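Local coordinates for competence protein PILN (Thermus thermophilus, PDB 4BHQ) that forms part of the inner-membrane platform that initiates type IV pilus biogenesis, its periplasmic domain probably serving in dimerization, at residues 120-125 with 133-138; 95-98 with 104-107. All coordinates share one frame; numbering follows the deposited sequence.

Interaction 1. Residues 120-125 with 133-138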
loop_
_atom_site.group_PDB
_atom_site.type_symbol
_atom_site.label_atom_id
_atom_site.label_comp_id
_atom_site.label_asym_id
_atom_site.label_seq_id
_atom_site.Cartn_x
_atom_site.Cartn_y
_atom_site.Cartn_z
ATOM N N ARG A 120 -6.424 3.516 16.290
ATOM C CA ARG A 120 -6.988 4.169 15.055
ATOM C C ARG A 120 -6.841 3.317 13.791
ATOM O O ARG A 120 -7.749 3.262 12.965
ATOM C CB ARG A 120 -6.322 5.521 14.805
ATOM C CG ARG A 120 -6.660 6.587 15.879
ATOM C CD ARG A 120 -6.182 8.009 15.493
ATOM N NE ARG A 120 -4.719 8.161 15.557
ATOM C CZ ARG A 120 -4.080 8.642 16.635
ATOM N NH1 ARG A 120 -4.749 9.017 17.724
ATOM N NH2 ARG A 120 -2.767 8.771 16.650
ATOM N N PHE A 121 -5.711 2.613 13.670
ATOM C CA PHE A 121 -5.461 1.758 12.482
ATOM C C PHE A 121 -6.436 0.620 12.511
ATOM O O PHE A 121 -7.114 0.311 11.479
ATOM C CB PHE A 121 -3.990 1.227 12.511
ATOM C CG PHE A 121 -3.615 0.423 11.286
ATOM C CD1 PHE A 121 -3.906 -0.957 11.213
ATOM C CD2 PHE A 121 -3.021 1.061 10.176
ATOM C CE1 PHE A 121 -3.558 -1.697 10.068
ATOM C CE2 PHE A 121 -2.642 0.327 9.031
ATOM C CZ PHE A 121 -2.914 -1.061 8.973
ATOM N N ILE A 122 -6.546 -0.037 13.673
ATOM C CA ILE A 122 -7.460 -1.176 13.766
ATOM C C ILE A 122 -8.886 -0.728 13.456
ATOM O O ILE A 122 -9.596 -1.384 12.640
ATOM C CB ILE A 122 -7.408 -1.833 15.145
ATOM C CG1 ILE A 122 -6.034 -2.468 15.378
ATOM C CG2 ILE A 122 -8.519 -2.882 15.274
ATOM C CD1 ILE A 122 -5.805 -2.875 16.833
ATOM N N ARG A 123 -9.303 0.378 14.049
ATOM C CA ARG A 123 -10.730 0.826 13.899
ATOM C C ARG A 123 -11.042 1.209 12.461
ATOM O O ARG A 123 -12.164 1.033 12.028
ATOM C CB ARG A 123 -11.052 2.029 14.821
ATOM C CG ARG A 123 -11.210 1.586 16.283
ATOM C CD ARG A 123 -11.690 2.747 17.185
ATOM N NE ARG A 123 -11.717 2.419 18.628
ATOM C CZ ARG A 123 -11.543 3.311 19.624
ATOM N NH1 ARG A 123 -11.353 4.611 19.375
ATOM N NH2 ARG A 123 -11.556 2.909 20.895
ATOM N N ALA A 124 -10.045 1.746 11.720
ATOM C CA ALA A 124 -10.303 2.076 10.285
ATOM C C ALA A 124 -10.834 0.878 9.565
ATOM O O ALA A 124 -11.609 1.000 8.617
ATOM C CB ALA A 124 -9.008 2.570 9.572
ATOM N N PHE A 125 -10.367 -0.332 9.943
ATOM C CA PHE A 125 -10.808 -1.503 9.184
ATOM C C PHE A 125 -12.072 -2.180 9.761
ATOM O O PHE A 125 -12.501 -3.208 9.276
ATOM C CB PHE A 125 -9.638 -2.505 9.065
ATOM C CG PHE A 125 -8.538 -1.977 8.171
ATOM C CD1 PHE A 125 -8.648 -2.067 6.792
ATOM C CD2 PHE A 125 -7.454 -1.255 8.723
ATOM C CE1 PHE A 125 -7.623 -1.555 5.964
ATOM C CE2 PHE A 125 -6.459 -0.751 7.913
ATOM C CZ PHE A 125 -6.541 -0.862 6.536
ATOM N N ILE A 133 -11.029 -6.844 10.140
ATOM C CA ILE A 133 -9.645 -6.971 10.615
ATOM C C ILE A 133 -9.599 -8.010 11.740
ATOM O O ILE A 133 -10.505 -8.049 12.603
ATOM C CB ILE A 133 -9.089 -5.600 11.028
ATOM C CG1 ILE A 133 -7.611 -5.726 11.432
ATOM C CG2 ILE A 133 -9.943 -4.968 12.144
ATOM C CD1 ILE A 133 -6.818 -4.426 11.498
ATOM N N GLU A 134 -8.585 -8.862 11.726
ATOM C CA GLU A 134 -8.285 -9.668 12.911
ATOM C C GLU A 134 -6.960 -9.257 13.473
ATOM O O GLU A 134 -5.916 -9.516 12.858
ATOM C CB GLU A 134 -8.338 -11.172 12.591
ATOM C CG GLU A 134 -7.934 -11.981 13.814
ATOM C CD GLU A 134 -8.527 -13.390 13.842
ATOM O OE1 GLU A 134 -7.929 -14.301 13.219
ATOM O OE2 GLU A 134 -9.573 -13.556 14.525
ATOM N N PHE A 135 -7.010 -8.564 14.615
ATOM C CA PHE A 135 -5.821 -8.110 15.343
ATOM C C PHE A 135 -5.152 -9.274 16.056
ATOM O O PHE A 135 -5.754 -9.840 16.967
ATOM C CB PHE A 135 -6.273 -7.009 16.302
ATOM C CG PHE A 135 -5.162 -6.526 17.250
ATOM C CD1 PHE A 135 -3.967 -6.059 16.752
ATOM C CD2 PHE A 135 -5.340 -6.612 18.651
ATOM C CE1 PHE A 135 -2.987 -5.594 17.600
ATOM C CE2 PHE A 135 -4.350 -6.181 19.504
ATOM C CZ PHE A 135 -3.164 -5.659 18.970
ATOM N N GLN A 136 -3.907 -9.634 15.670
ATOM C CA GLN A 136 -3.251 -10.807 16.239
ATOM C C GLN A 136 -2.491 -10.437 17.499
ATOM O O GLN A 136 -2.360 -11.219 18.416
ATOM C CB GLN A 136 -2.261 -11.464 15.223
ATOM C CG GLN A 136 -2.982 -11.897 13.927
ATOM C CD GLN A 136 -1.992 -12.370 12.810
ATOM O OE1 GLN A 136 -1.005 -11.667 12.473
ATOM N NE2 GLN A 136 -2.266 -13.552 12.234
ATOM N N GLY A 137 -1.866 -9.285 17.508
ATOM C CA GLY A 137 -1.091 -8.946 18.678
ATOM C C GLY A 137 -0.241 -7.680 18.500
ATOM O O GLY A 137 -0.043 -7.202 17.394
ATOM N N ALA A 138 0.298 -7.186 19.615
ATOM C CA ALA A 138 1.209 -6.046 19.620
ATOM C C ALA A 138 2.125 -6.178 20.789
ATOM O O ALA A 138 1.792 -6.788 21.777
ATOM C CB ALA A 138 0.429 -4.684 19.708
#

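Interaction 2. Residues 95-98 with 104-107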
loop_
_atom_site.group_PDB
_atom_site.type_symbol
_atom_site.label_atom_id
_atom_site.label_comp_id
_atom_site.label_asym_id
_atom_site.label_seq_id
_atom_site.Cartn_x
_atom_site.Cartn_y
_atom_site.Cartn_z
ATOM N N GLY A 95 -17.317 -16.870 11.914
ATOM C CA GLY A 95 -17.470 -15.514 12.492
ATOM C C GLY A 95 -16.282 -14.565 12.355
ATOM O O GLY A 95 -16.363 -13.415 12.749
ATOM N N THR A 96 -15.174 -15.035 11.777
ATOM C CA THR A 96 -14.045 -14.167 11.505
ATOM C C THR A 96 -14.495 -12.992 10.595
ATOM O O THR A 96 -15.365 -13.162 9.734
ATOM C CB THR A 96 -12.874 -14.926 10.863
ATOM O OG1 THR A 96 -12.637 -16.154 11.574
ATOM C CG2 THR A 96 -11.626 -14.090 10.969
ATOM N N TYR A 97 -13.897 -11.817 10.799
ATOM C CA TYR A 97 -14.224 -10.648 9.987
ATOM C C TYR A 97 -15.738 -10.396 10.020
ATOM O O TYR A 97 -16.334 -10.036 8.992
ATOM C CB TYR A 97 -13.760 -10.836 8.525
ATOM C CG TYR A 97 -12.267 -11.109 8.355
ATOM C CD1 TYR A 97 -11.286 -10.280 8.989
ATOM C CD2 TYR A 97 -11.846 -12.235 7.698
ATOM C CE1 TYR A 97 -9.894 -10.560 8.853
ATOM C CE2 TYR A 97 -10.494 -12.520 7.541
ATOM C CZ TYR A 97 -9.525 -11.660 8.104
ATOM O OH TYR A 97 -8.241 -12.024 7.902
ATOM N N ASP A 98 -16.334 -10.589 11.202
ATOM C CA ASP A 98 -17.773 -10.365 11.463
ATOM C C ASP A 98 -18.642 -11.077 10.492
ATOM O O ASP A 98 -19.671 -10.537 10.097
ATOM C CB ASP A 98 -18.171 -8.881 11.419
ATOM C CG ASP A 98 -17.637 -8.103 12.619
ATOM O OD1 ASP A 98 -17.193 -8.706 13.630
ATOM O OD2 ASP A 98 -17.652 -6.863 12.552
ATOM N N VAL A 104 -10.256 -11.413 -0.533
ATOM C CA VAL A 104 -8.820 -11.292 -0.435
ATOM C C VAL A 104 -8.379 -11.017 1.018
ATOM O O VAL A 104 -9.029 -10.280 1.747
ATOM C CB VAL A 104 -8.294 -10.166 -1.372
ATOM C CG1 VAL A 104 -6.894 -9.788 -0.999
ATOM C CG2 VAL A 104 -8.312 -10.678 -2.845
ATOM N N GLU A 105 -7.273 -11.613 1.413
ATOM C CA GLU A 105 -6.746 -11.347 2.747
ATOM C C GLU A 105 -5.337 -10.792 2.687
ATOM O O GLU A 105 -4.467 -11.350 1.983
ATOM C CB GLU A 105 -6.705 -12.672 3.561
ATOM C CG GLU A 105 -6.323 -12.469 4.998
ATOM C CD GLU A 105 -6.365 -13.801 5.791
ATOM O OE1 GLU A 105 -5.481 -14.629 5.614
ATOM O OE2 GLU A 105 -7.289 -13.945 6.592
ATOM N N PHE A 106 -5.106 -9.749 3.482
ATOM C CA PHE A 106 -3.774 -9.139 3.613
ATOM C C PHE A 106 -3.213 -9.481 4.970
ATOM O O PHE A 106 -3.874 -9.245 5.973
ATOM C CB PHE A 106 -3.888 -7.611 3.509
ATOM C CG PHE A 106 -4.213 -7.138 2.123
ATOM C CD1 PHE A 106 -3.223 -6.920 1.213
ATOM C CD2 PHE A 106 -5.530 -6.865 1.772
ATOM C CE1 PHE A 106 -3.501 -6.455 -0.087
ATOM C CE2 PHE A 106 -5.819 -6.390 0.478
ATOM C CZ PHE A 106 -4.798 -6.229 -0.455
ATOM N N ALA A 107 -2.027 -10.066 5.005
ATOM C CA ALA A 107 -1.332 -10.255 6.284
ATOM C C ALA A 107 -0.308 -9.151 6.505
ATOM O O ALA A 107 0.551 -8.897 5.631
ATOM C CB ALA A 107 -0.657 -11.634 6.293
#

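Interaction 1. Residues 120-125 with 133-138
I133 of strand 131-141 packs against I122 and F125 at the end of helix 115-124. Its CB lies 3.7 Å from CB of F125. At CB the chain forks. The CG2 branch, set between the backbone N and the carbonyl carbon, stops 3.6 Å from the carbonyl O of I122 and also meets CG2 of I122 and CB of F125. The other branch leaves with CG1 anti to the backbone N (chi1 -176°) and runs on extended, so that CD1 arrives 4.0 Å from CA of I122 and lies obliquely beside the rings of F121 and F125. The setting is a helix laid against an antiparallel sheet: 120-124 and 133-138 run at 149° to each other, their axes 9.1 Å apart at closest approach, and strand 131-141 is an outer strand of its chain's sheet. With only an alanine at I133, both branches are gone, and a gap is likely to open beside CG2 of I122 and the rings of F121 and F125. Two residues further along the strand, F135 takes CD1 of I122 over one face of its ring, 3.9 Å from the centroid and 19° off the normal, a CH-pi contact. The opposite face of F135 is met near its rim by the backbone N of G137, where Q136 and G137 both face S150 in a classic beta bulge. CE2 of F125 lies 3.7 Å above one face of the F121 ring, offset toward its rim; beyond them, F125 meets F60 of the second subunit.

Interaction 2. Residues 95-98 with 104-107
The Y97 ring meets E105 at its edge, where OE2 of the carboxylate lies in the ring plane beside the hydroxyl. One ring face is met near its rim by T96 of the same loop, whose CG2 stands 3.8 Å above the plane. The ring and the carboxylate are turned 69° apart. The single hydrogen bond between the segments runs from Y97 OH to E105 OE2, a short one at 2.5 Å. It uses the anti side of that oxygen, and the hydroxyl sits 30° out of the carboxylate plane. Little else touches: CZ of Y97 is 3.5 Å from OE2, and CG of E105 lies at the same distance from Y97 OH.

The two side chains cross at about a right angle, and the nearest CA atoms, those of Y97 and E105, remain 10.4 Å apart, which makes this a bridge between side-chain ends with the backbones well separated. E105 spans the distance with CG anti to the backbone N (chi1 -173°) and the chain extended beyond it, which brings the carboxylate to the tyrosine hydroxyl. Both residues are buried, and the acid is gripped at both oxygens: while OE2 takes the tyrosine, OE1 forms a salt bridge with R81 on the adjoining strand 73-82. R81 would probably favour the ionised carboxylate, and partners on both oxygens limit its rotation. R152 of strand 146-156 packs against both Y97 and E105.

G95, with positive phi, ends helix 85-93 in a Schellman motif; from there the loop brings Y97 over the antiparallel sheet, a helix-to-strand connection pinned to its own following strand by a buried tyrosine-glutamate hydrogen bond.

How the interactions relate
From the N terminus, helix 53-63, strand 73-82 and helix 85-93 come first. Interaction 2 then closes the short connection from 95-98 into strand 102-112. That strand leads to helix 115-124, and interaction 1 closes the next turn, where strand 131-141 turns back along the end of the helix. The two loops are in series, neither nested nor crossed, yet they meet in space with centres about 11 Å apart: the Y97 ring packs on the backbone N atoms of I133 and E134, CE1 coming 3.6 Å from E134 N. Loop, helix and both strands are thereby joined on one sheet, and segments of both interactions also meet the second subunit, in interaction 2 through V104 and F106.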